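Local coordinates for putative lipoprotein (Bacteroides thetaiotaomicron, PDB 4Q1Z) that is of unknown function but is a putative two-domain lipoprotein of the DUF4876 family, rich in beta strand and almost without helix, at residues A[57-68]-A[79-90]; A[68-79]-A[358-367]. All blocks are in the same frame, centred on the assembly; numbering follows the deposited sequence.

Interaction 1: residues A[57-68]-A[79-90]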
# COMPACT_ATOMS: atom_id res chain seq x y z
N ILE A 57 28.10 29.08 -10.20
CA ILE A 57 27.61 29.49 -8.89
C ILE A 57 28.49 30.64 -8.37
O ILE A 57 29.71 30.51 -8.26
CB ILE A 57 27.45 28.32 -7.87
CG1 ILE A 57 27.10 28.83 -6.46
CG2 ILE A 57 28.64 27.35 -7.86
CD1 ILE A 57 26.31 27.91 -5.66
N ILE A 58 27.85 31.79 -8.08
CA ILE A 58 28.51 32.99 -7.56
C ILE A 58 28.92 32.75 -6.09
O ILE A 58 28.10 32.20 -5.34
CB ILE A 58 27.63 34.26 -7.75
CG1 ILE A 58 26.23 34.13 -7.11
CG2 ILE A 58 27.51 34.63 -9.23
CD1 ILE A 58 26.04 35.00 -5.92
N PRO A 59 30.16 33.09 -5.65
CA PRO A 59 30.58 32.78 -4.26
C PRO A 59 29.69 33.38 -3.16
O PRO A 59 29.02 34.40 -3.36
CB PRO A 59 32.00 33.35 -4.18
CG PRO A 59 32.49 33.30 -5.58
CD PRO A 59 31.29 33.69 -6.40
N GLY A 60 29.70 32.70 -2.01
CA GLY A 60 28.94 33.04 -0.81
C GLY A 60 28.67 31.84 0.07
O GLY A 60 29.20 30.75 -0.19
N ILE A 61 27.86 32.02 1.13
CA ILE A 61 27.51 30.89 2.00
C ILE A 61 26.08 30.46 1.67
O ILE A 61 25.15 31.28 1.71
CB ILE A 61 27.76 31.12 3.53
CG1 ILE A 61 26.92 32.25 4.15
CG2 ILE A 61 29.25 31.28 3.83
CD1 ILE A 61 25.78 31.73 5.06
N TYR A 62 25.91 29.19 1.26
CA TYR A 62 24.62 28.63 0.85
C TYR A 62 24.20 27.46 1.71
O TYR A 62 25.05 26.77 2.27
CB TYR A 62 24.70 28.13 -0.61
CG TYR A 62 24.90 29.19 -1.68
CD1 TYR A 62 26.18 29.56 -2.08
CD2 TYR A 62 23.82 29.74 -2.35
CE1 TYR A 62 26.37 30.51 -3.09
CE2 TYR A 62 24.00 30.69 -3.36
CZ TYR A 62 25.28 31.06 -3.73
OH TYR A 62 25.47 31.99 -4.73
N SER A 63 22.89 27.19 1.77
CA SER A 63 22.33 26.01 2.42
C SER A 63 22.05 25.01 1.28
O SER A 63 21.19 25.24 0.43
CB SER A 63 21.09 26.35 3.25
OG SER A 63 21.30 26.07 4.62
N VAL A 64 22.87 23.95 1.22
CA VAL A 64 22.83 22.96 0.15
C VAL A 64 22.00 21.76 0.59
O VAL A 64 22.23 21.21 1.67
CB VAL A 64 24.28 22.56 -0.26
CG1 VAL A 64 24.27 21.64 -1.48
CG2 VAL A 64 25.13 23.79 -0.52
N THR A 65 21.01 21.37 -0.24
CA THR A 65 20.10 20.25 0.05
C THR A 65 20.09 19.25 -1.11
O THR A 65 20.09 19.65 -2.28
CB THR A 65 18.68 20.75 0.36
OG1 THR A 65 18.35 21.77 -0.57
CG2 THR A 65 18.56 21.32 1.76
N VAL A 66 20.09 17.95 -0.75
CA VAL A 66 20.06 16.80 -1.65
C VAL A 66 18.76 16.05 -1.41
O VAL A 66 18.40 15.84 -0.26
CB VAL A 66 21.29 15.86 -1.48
CG1 VAL A 66 21.25 14.70 -2.47
CG2 VAL A 66 22.60 16.63 -1.60
N SER A 67 18.03 15.72 -2.49
CA SER A 67 16.76 14.98 -2.45
C SER A 67 16.50 14.25 -3.77
O SER A 67 16.73 14.80 -4.85
CB SER A 67 15.59 15.90 -2.12
OG SER A 67 14.39 15.17 -1.94
N GLY A 68 16.01 13.03 -3.65
CA GLY A 68 15.73 12.16 -4.78
C GLY A 68 15.49 10.75 -4.33
O GLY A 68 15.27 10.50 -3.13
N TYR A 79 13.92 6.73 -0.46
CA TYR A 79 13.84 8.18 -0.53
C TYR A 79 15.11 8.66 0.16
O TYR A 79 15.37 8.35 1.33
CB TYR A 79 12.54 8.73 0.10
CG TYR A 79 12.50 10.25 0.06
CD1 TYR A 79 12.53 10.94 -1.15
CD2 TYR A 79 12.49 10.99 1.23
CE1 TYR A 79 12.53 12.33 -1.19
CE2 TYR A 79 12.49 12.39 1.20
CZ TYR A 79 12.53 13.05 -0.01
OH TYR A 79 12.54 14.42 -0.01
N ILE A 80 15.98 9.31 -0.62
CA ILE A 80 17.28 9.73 -0.09
C ILE A 80 17.28 11.23 0.13
O ILE A 80 16.64 11.97 -0.61
CB ILE A 80 18.44 9.20 -0.99
CG1 ILE A 80 18.40 9.78 -2.43
CG2 ILE A 80 18.41 7.65 -1.01
CD1 ILE A 80 19.53 9.38 -3.36
N ASN A 81 17.93 11.68 1.21
CA ASN A 81 17.96 13.08 1.61
C ASN A 81 19.25 13.43 2.34
O ASN A 81 19.83 12.60 3.03
CB ASN A 81 16.74 13.41 2.51
CG ASN A 81 16.03 14.69 2.14
OD1 ASN A 81 16.62 15.77 2.02
ND2 ASN A 81 14.71 14.61 1.96
N GLY A 82 19.68 14.67 2.21
CA GLY A 82 20.88 15.18 2.85
C GLY A 82 20.97 16.68 2.76
O GLY A 82 20.25 17.30 1.97
N ASN A 83 21.81 17.28 3.60
CA ASN A 83 22.04 18.73 3.57
C ASN A 83 23.38 19.10 4.19
O ASN A 83 24.00 18.31 4.89
CB ASN A 83 20.90 19.53 4.22
CG ASN A 83 20.66 19.25 5.67
OD1 ASN A 83 21.38 19.72 6.54
ND2 ASN A 83 19.56 18.57 5.94
N SER A 84 23.83 20.30 3.86
CA SER A 84 25.03 20.95 4.34
C SER A 84 24.60 22.38 4.59
O SER A 84 24.26 23.10 3.64
CB SER A 84 26.16 20.85 3.31
OG SER A 84 27.39 20.48 3.91
N VAL A 85 24.47 22.74 5.87
CA VAL A 85 23.98 24.06 6.27
C VAL A 85 25.13 25.06 6.31
O VAL A 85 26.18 24.78 6.90
CB VAL A 85 23.20 24.04 7.61
CG1 VAL A 85 22.42 25.34 7.81
CG2 VAL A 85 22.26 22.83 7.67
N ASN A 86 24.91 26.22 5.65
CA ASN A 86 25.80 27.38 5.54
C ASN A 86 27.25 26.97 5.21
O ASN A 86 28.19 27.24 5.97
CB ASN A 86 25.71 28.26 6.80
CG ASN A 86 24.33 28.82 7.09
OD1 ASN A 86 23.37 28.72 6.30
ND2 ASN A 86 24.20 29.43 8.27
N ALA A 87 27.42 26.32 4.05
CA ALA A 87 28.71 25.89 3.52
C ALA A 87 29.49 27.11 2.98
O ALA A 87 28.87 28.04 2.46
CB ALA A 87 28.50 24.87 2.41
N ALA A 88 30.83 27.13 3.15
CA ALA A 88 31.67 28.25 2.70
C ALA A 88 32.13 28.05 1.26
O ALA A 88 33.18 27.44 1.02
CB ALA A 88 32.87 28.41 3.63
N LEU A 89 31.33 28.55 0.32
CA LEU A 89 31.60 28.43 -1.12
C LEU A 89 32.24 29.72 -1.63
O LEU A 89 31.54 30.72 -1.84
CB LEU A 89 30.30 28.12 -1.90
CG LEU A 89 29.55 26.83 -1.56
CD1 LEU A 89 28.39 27.11 -0.63
CD2 LEU A 89 28.98 26.21 -2.79
N PHE A 90 33.58 29.74 -1.80
CA PHE A 90 34.28 30.94 -2.26
C PHE A 90 35.36 30.63 -3.30
O PHE A 90 35.46 31.34 -4.30
CB PHE A 90 34.89 31.72 -1.08
CG PHE A 90 33.91 32.13 -0.01
CD1 PHE A 90 33.02 33.17 -0.22
CD2 PHE A 90 33.87 31.47 1.21
CE1 PHE A 90 32.11 33.55 0.77
CE2 PHE A 90 32.96 31.84 2.20
CZ PHE A 90 32.09 32.88 1.98
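Pro59 and Phe90 meet at one end of an antiparallel beta hairpin, strands 60-72 and 77-89, in which pairing continues on each side of a beta bulge. Pro59 CB touches Phe90 CD1 at 4.1 Å. Next, Gly60 N reaches Leu89 O at 2.7 Å in a nearly straight bond (168°), while the carbonyl of Gly60 lies over one face of the Phe90 ring. Ile61 runs side by side with Phe90, its CG2 3.7 Å from Phe90 CZ. On the other face of the sheet, Tyr62 crosses Leu89 at about a right angle: Leu89 CD1 comes to the ring edge, 3.6 Å from Tyr62 CD1. With CG beside the backbone N (chi1 -66°), the Tyr62 ring lies where Ile57 CD1 covers one face and its OH donates to Ile58 O. The bulge shifts the register by one between Tyr62 and Val64, where the partner strand turns a corner at Val85 and Asn86. Regular pairing resumes at Val64 and Ser84. Val64 and Val66 pack on Leu96 and Val100, respectively, of strand 95-105, the hairpin's neighbour beyond 77-89, whereas Thr65 CG2 lies 3.8 Å from Asn83 CB on the opposite face. Val66 N donates to Gly82 O. At Ser67, OG swings anti to the backbone N (chi1 -174°) and accepts the hydroxyl of Tyr79, OH to OG 2.8 Å.

Interaction 2: residues A[68-79]-A[358-367]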
# COMPACT_ATOMS: atom_id res chain seq x y z
N GLY A 68 16.01 13.03 -3.65
CA GLY A 68 15.73 12.16 -4.78
C GLY A 68 15.49 10.75 -4.33
O GLY A 68 15.27 10.50 -3.13
N THR A 69 15.56 9.81 -5.28
CA THR A 69 15.27 8.40 -5.04
C THR A 69 16.40 7.51 -5.57
O THR A 69 16.91 7.72 -6.66
CB THR A 69 13.87 8.03 -5.65
OG1 THR A 69 12.87 8.59 -4.81
CG2 THR A 69 13.61 6.53 -5.75
N ALA A 70 16.76 6.49 -4.77
CA ALA A 70 17.72 5.47 -5.15
C ALA A 70 17.00 4.14 -5.20
O ALA A 70 16.15 3.85 -4.36
CB ALA A 70 18.87 5.44 -4.17
N ILE A 71 17.29 3.35 -6.24
CA ILE A 71 16.76 2.00 -6.42
C ILE A 71 17.96 1.06 -6.33
O ILE A 71 18.94 1.29 -7.02
CB ILE A 71 15.93 1.84 -7.74
CG1 ILE A 71 14.63 2.66 -7.67
CG2 ILE A 71 15.59 0.36 -8.00
CD1 ILE A 71 14.72 4.02 -8.26
N ASP A 72 17.92 0.06 -5.43
CA ASP A 72 19.06 -0.84 -5.30
C ASP A 72 18.96 -2.01 -6.30
O ASP A 72 18.02 -2.05 -7.11
CB ASP A 72 19.32 -1.29 -3.83
CG ASP A 72 18.46 -2.35 -3.15
OD1 ASP A 72 17.54 -2.89 -3.80
OD2 ASP A 72 18.72 -2.65 -1.97
N THR A 73 19.96 -2.92 -6.30
CA THR A 73 20.05 -4.04 -7.24
C THR A 73 18.91 -5.05 -7.09
O THR A 73 18.66 -5.81 -8.03
CB THR A 73 21.40 -4.74 -7.10
OG1 THR A 73 21.69 -4.98 -5.72
CG2 THR A 73 22.52 -3.96 -7.76
N GLU A 74 18.19 -5.03 -5.94
CA GLU A 74 17.07 -5.91 -5.62
C GLU A 74 15.72 -5.19 -5.83
O GLU A 74 14.68 -5.68 -5.34
CB GLU A 74 17.19 -6.42 -4.17
CG GLU A 74 18.22 -7.52 -3.97
CD GLU A 74 18.89 -7.47 -2.62
OE1 GLU A 74 19.70 -6.54 -2.39
OE2 GLU A 74 18.61 -8.36 -1.78
N ASN A 75 15.74 -4.05 -6.57
CA ASN A 75 14.58 -3.22 -6.90
C ASN A 75 13.91 -2.64 -5.61
O ASN A 75 12.69 -2.44 -5.57
CB ASN A 75 13.55 -3.99 -7.78
CG ASN A 75 14.11 -4.56 -9.07
OD1 ASN A 75 14.66 -3.85 -9.92
ND2 ASN A 75 13.93 -5.86 -9.27
N ASN A 76 14.72 -2.34 -4.57
CA ASN A 76 14.19 -1.72 -3.35
C ASN A 76 14.25 -0.22 -3.57
O ASN A 76 15.24 0.28 -4.10
CB ASN A 76 14.95 -2.11 -2.09
CG ASN A 76 14.84 -3.56 -1.74
OD1 ASN A 76 13.74 -4.14 -1.67
ND2 ASN A 76 15.98 -4.17 -1.53
N GLU A 77 13.20 0.49 -3.23
CA GLU A 77 13.15 1.92 -3.44
C GLU A 77 13.46 2.63 -2.15
O GLU A 77 13.03 2.20 -1.08
CB GLU A 77 11.79 2.33 -3.97
CG GLU A 77 11.77 3.73 -4.57
CD GLU A 77 10.40 4.35 -4.73
OE1 GLU A 77 9.46 3.62 -5.12
OE2 GLU A 77 10.28 5.57 -4.47
N TYR A 78 14.26 3.71 -2.26
CA TYR A 78 14.68 4.54 -1.15
C TYR A 78 14.46 6.00 -1.43
O TYR A 78 14.85 6.48 -2.49
CB TYR A 78 16.18 4.32 -0.81
CG TYR A 78 16.58 2.90 -0.52
CD1 TYR A 78 16.84 2.00 -1.55
CD2 TYR A 78 16.77 2.46 0.79
CE1 TYR A 78 17.22 0.69 -1.29
CE2 TYR A 78 17.17 1.15 1.07
CZ TYR A 78 17.39 0.27 0.02
OH TYR A 78 17.76 -1.03 0.27
N TYR A 79 13.92 6.73 -0.46
CA TYR A 79 13.84 8.18 -0.53
C TYR A 79 15.11 8.66 0.16
O TYR A 79 15.37 8.35 1.33
CB TYR A 79 12.54 8.73 0.10
CG TYR A 79 12.50 10.25 0.06
CD1 TYR A 79 12.53 10.94 -1.15
CD2 TYR A 79 12.49 10.99 1.23
CE1 TYR A 79 12.53 12.33 -1.19
CE2 TYR A 79 12.49 12.39 1.20
CZ TYR A 79 12.53 13.05 -0.01
OH TYR A 79 12.54 14.42 -0.01
N ILE A 358 8.45 12.45 7.57
CA ILE A 358 9.41 12.61 6.48
C ILE A 358 8.60 12.93 5.20
O ILE A 358 7.75 12.13 4.82
CB ILE A 358 10.33 11.36 6.35
CG1 ILE A 358 11.15 11.17 7.65
CG2 ILE A 358 11.25 11.48 5.12
CD1 ILE A 358 11.83 9.83 7.83
N ILE A 359 8.85 14.10 4.58
CA ILE A 359 8.12 14.61 3.41
C ILE A 359 8.90 14.42 2.10
O ILE A 359 10.08 14.78 2.02
CB ILE A 359 7.76 16.12 3.64
CG1 ILE A 359 6.92 16.31 4.92
CG2 ILE A 359 7.10 16.78 2.41
CD1 ILE A 359 5.57 15.52 5.00
N ARG A 360 8.23 13.87 1.07
CA ARG A 360 8.79 13.69 -0.27
C ARG A 360 8.68 15.04 -0.92
O ARG A 360 7.64 15.38 -1.45
CB ARG A 360 8.03 12.60 -1.05
CG ARG A 360 8.70 12.23 -2.38
CD ARG A 360 8.02 11.09 -3.12
NE ARG A 360 7.96 9.85 -2.33
CZ ARG A 360 8.86 8.86 -2.37
NH1 ARG A 360 9.93 8.96 -3.15
NH2 ARG A 360 8.69 7.78 -1.63
N GLU A 361 9.75 15.85 -0.80
CA GLU A 361 9.85 17.24 -1.25
C GLU A 361 9.54 17.43 -2.75
O GLU A 361 9.07 18.50 -3.15
CB GLU A 361 11.25 17.84 -0.94
CG GLU A 361 11.70 17.71 0.51
CD GLU A 361 11.12 18.67 1.54
OE1 GLU A 361 9.88 18.72 1.71
OE2 GLU A 361 11.93 19.32 2.25
N GLU A 362 9.79 16.38 -3.57
CA GLU A 362 9.58 16.42 -5.01
C GLU A 362 8.09 16.58 -5.33
O GLU A 362 7.74 17.22 -6.33
CB GLU A 362 10.13 15.13 -5.64
CG GLU A 362 11.63 15.15 -5.92
CD GLU A 362 12.61 15.12 -4.76
OE1 GLU A 362 12.28 14.56 -3.69
OE2 GLU A 362 13.74 15.64 -4.94
N THR A 363 7.23 16.01 -4.47
CA THR A 363 5.77 16.01 -4.63
C THR A 363 5.03 16.66 -3.45
O THR A 363 3.82 16.87 -3.54
CB THR A 363 5.30 14.57 -4.82
OG1 THR A 363 5.81 13.77 -3.75
CG2 THR A 363 5.72 14.00 -6.17
N GLY A 364 5.75 16.97 -2.37
CA GLY A 364 5.19 17.54 -1.15
C GLY A 364 4.16 16.61 -0.52
O GLY A 364 3.06 17.06 -0.16
N THR A 365 4.50 15.30 -0.44
CA THR A 365 3.60 14.25 0.04
C THR A 365 4.19 13.39 1.16
O THR A 365 5.41 13.28 1.34
CB THR A 365 3.17 13.34 -1.13
OG1 THR A 365 4.33 12.84 -1.79
CG2 THR A 365 2.25 14.06 -2.13
N TYR A 366 3.29 12.74 1.90
CA TYR A 366 3.62 11.86 2.99
C TYR A 366 4.14 10.52 2.51
O TYR A 366 3.78 10.06 1.42
CB TYR A 366 2.39 11.64 3.87
CG TYR A 366 2.00 12.85 4.68
CD1 TYR A 366 2.86 13.41 5.61
CD2 TYR A 366 0.75 13.44 4.51
CE1 TYR A 366 2.50 14.52 6.36
CE2 TYR A 366 0.37 14.55 5.26
CZ TYR A 366 1.26 15.09 6.18
OH TYR A 366 0.90 16.18 6.94
N ILE A 367 5.02 9.93 3.32
CA ILE A 367 5.58 8.60 3.14
C ILE A 367 5.08 7.85 4.37
O ILE A 367 5.13 8.38 5.48
CB ILE A 367 7.14 8.62 2.96
CG1 ILE A 367 7.54 9.44 1.71
CG2 ILE A 367 7.72 7.20 2.89
CD1 ILE A 367 8.98 9.95 1.67
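Tyr79 extends from strand 77-89 into the turn formed by residues 358-367, and following it outward shows how one ring can join the seven-stranded sheet to a short two-stranded hairpin, 359-360 with 365-366, lying in sequence between strands 344-347 and 378-382 of the larger sheet, probably where the two domains meet. Its CB already lies near Ile367 CD1, which then approaches CD2 of the ring to 3.7 Å, crossing the side chain at about a right angle. The same CD2 meets Ile358 CG2 at the ring edge, 4.1 Å away. Along the other flank, CD1 lies 3.8 Å from Arg360 NH1, the guanidinium and ring planes being 59° apart, so the two groups do not stack. Farther out, CE1 has Glu362 OE1, hydrogen-bonded to Ser67 OG, in the plane of the ring at 3.4 Å, and Arg360 CA makes an off-centre CH-pi contact, 4.3 Å from the ring centroid. At the tip, OH accepts from Glu361 N at 3.2 Å (162°) while donating to Ser67 OG. A phenylalanine here would probably leave Glu361 N without its acceptor and Ser67 OG without its donor. Arg360, bent at chi3 (-58°), carries NH1 toward Glu77 in a long salt bridge, NH1 to OE2 3.7 Å. Ile358 and Ile367 line the CD2 side, the charged Arg360 and Glu362 the CD1 and CE1 side; the hydroxyl, both donor and acceptor, probably sets the ring's position.

The hairpin of strands 60-72 and 77-89 serves both interactions, which share Gly68 and Tyr79 and have centres about 20 Å apart. Interaction 1 runs along the hairpin inside one sheet, a repeated backbone ladder with a larger buried surface, its valine face in the core and its far end exposed. Interaction 2, nearer the centre of the chain, brings together parts distant in sequence and relies on side chains: a single backbone N-H to hydroxyl bond, a long salt bridge and scattered ring contacts. They are coupled at Ser67, whose OG lies 2.8 Å from Glu362 OE1, a probable hydrogen bond, linking the ladder to the 358-367 turn.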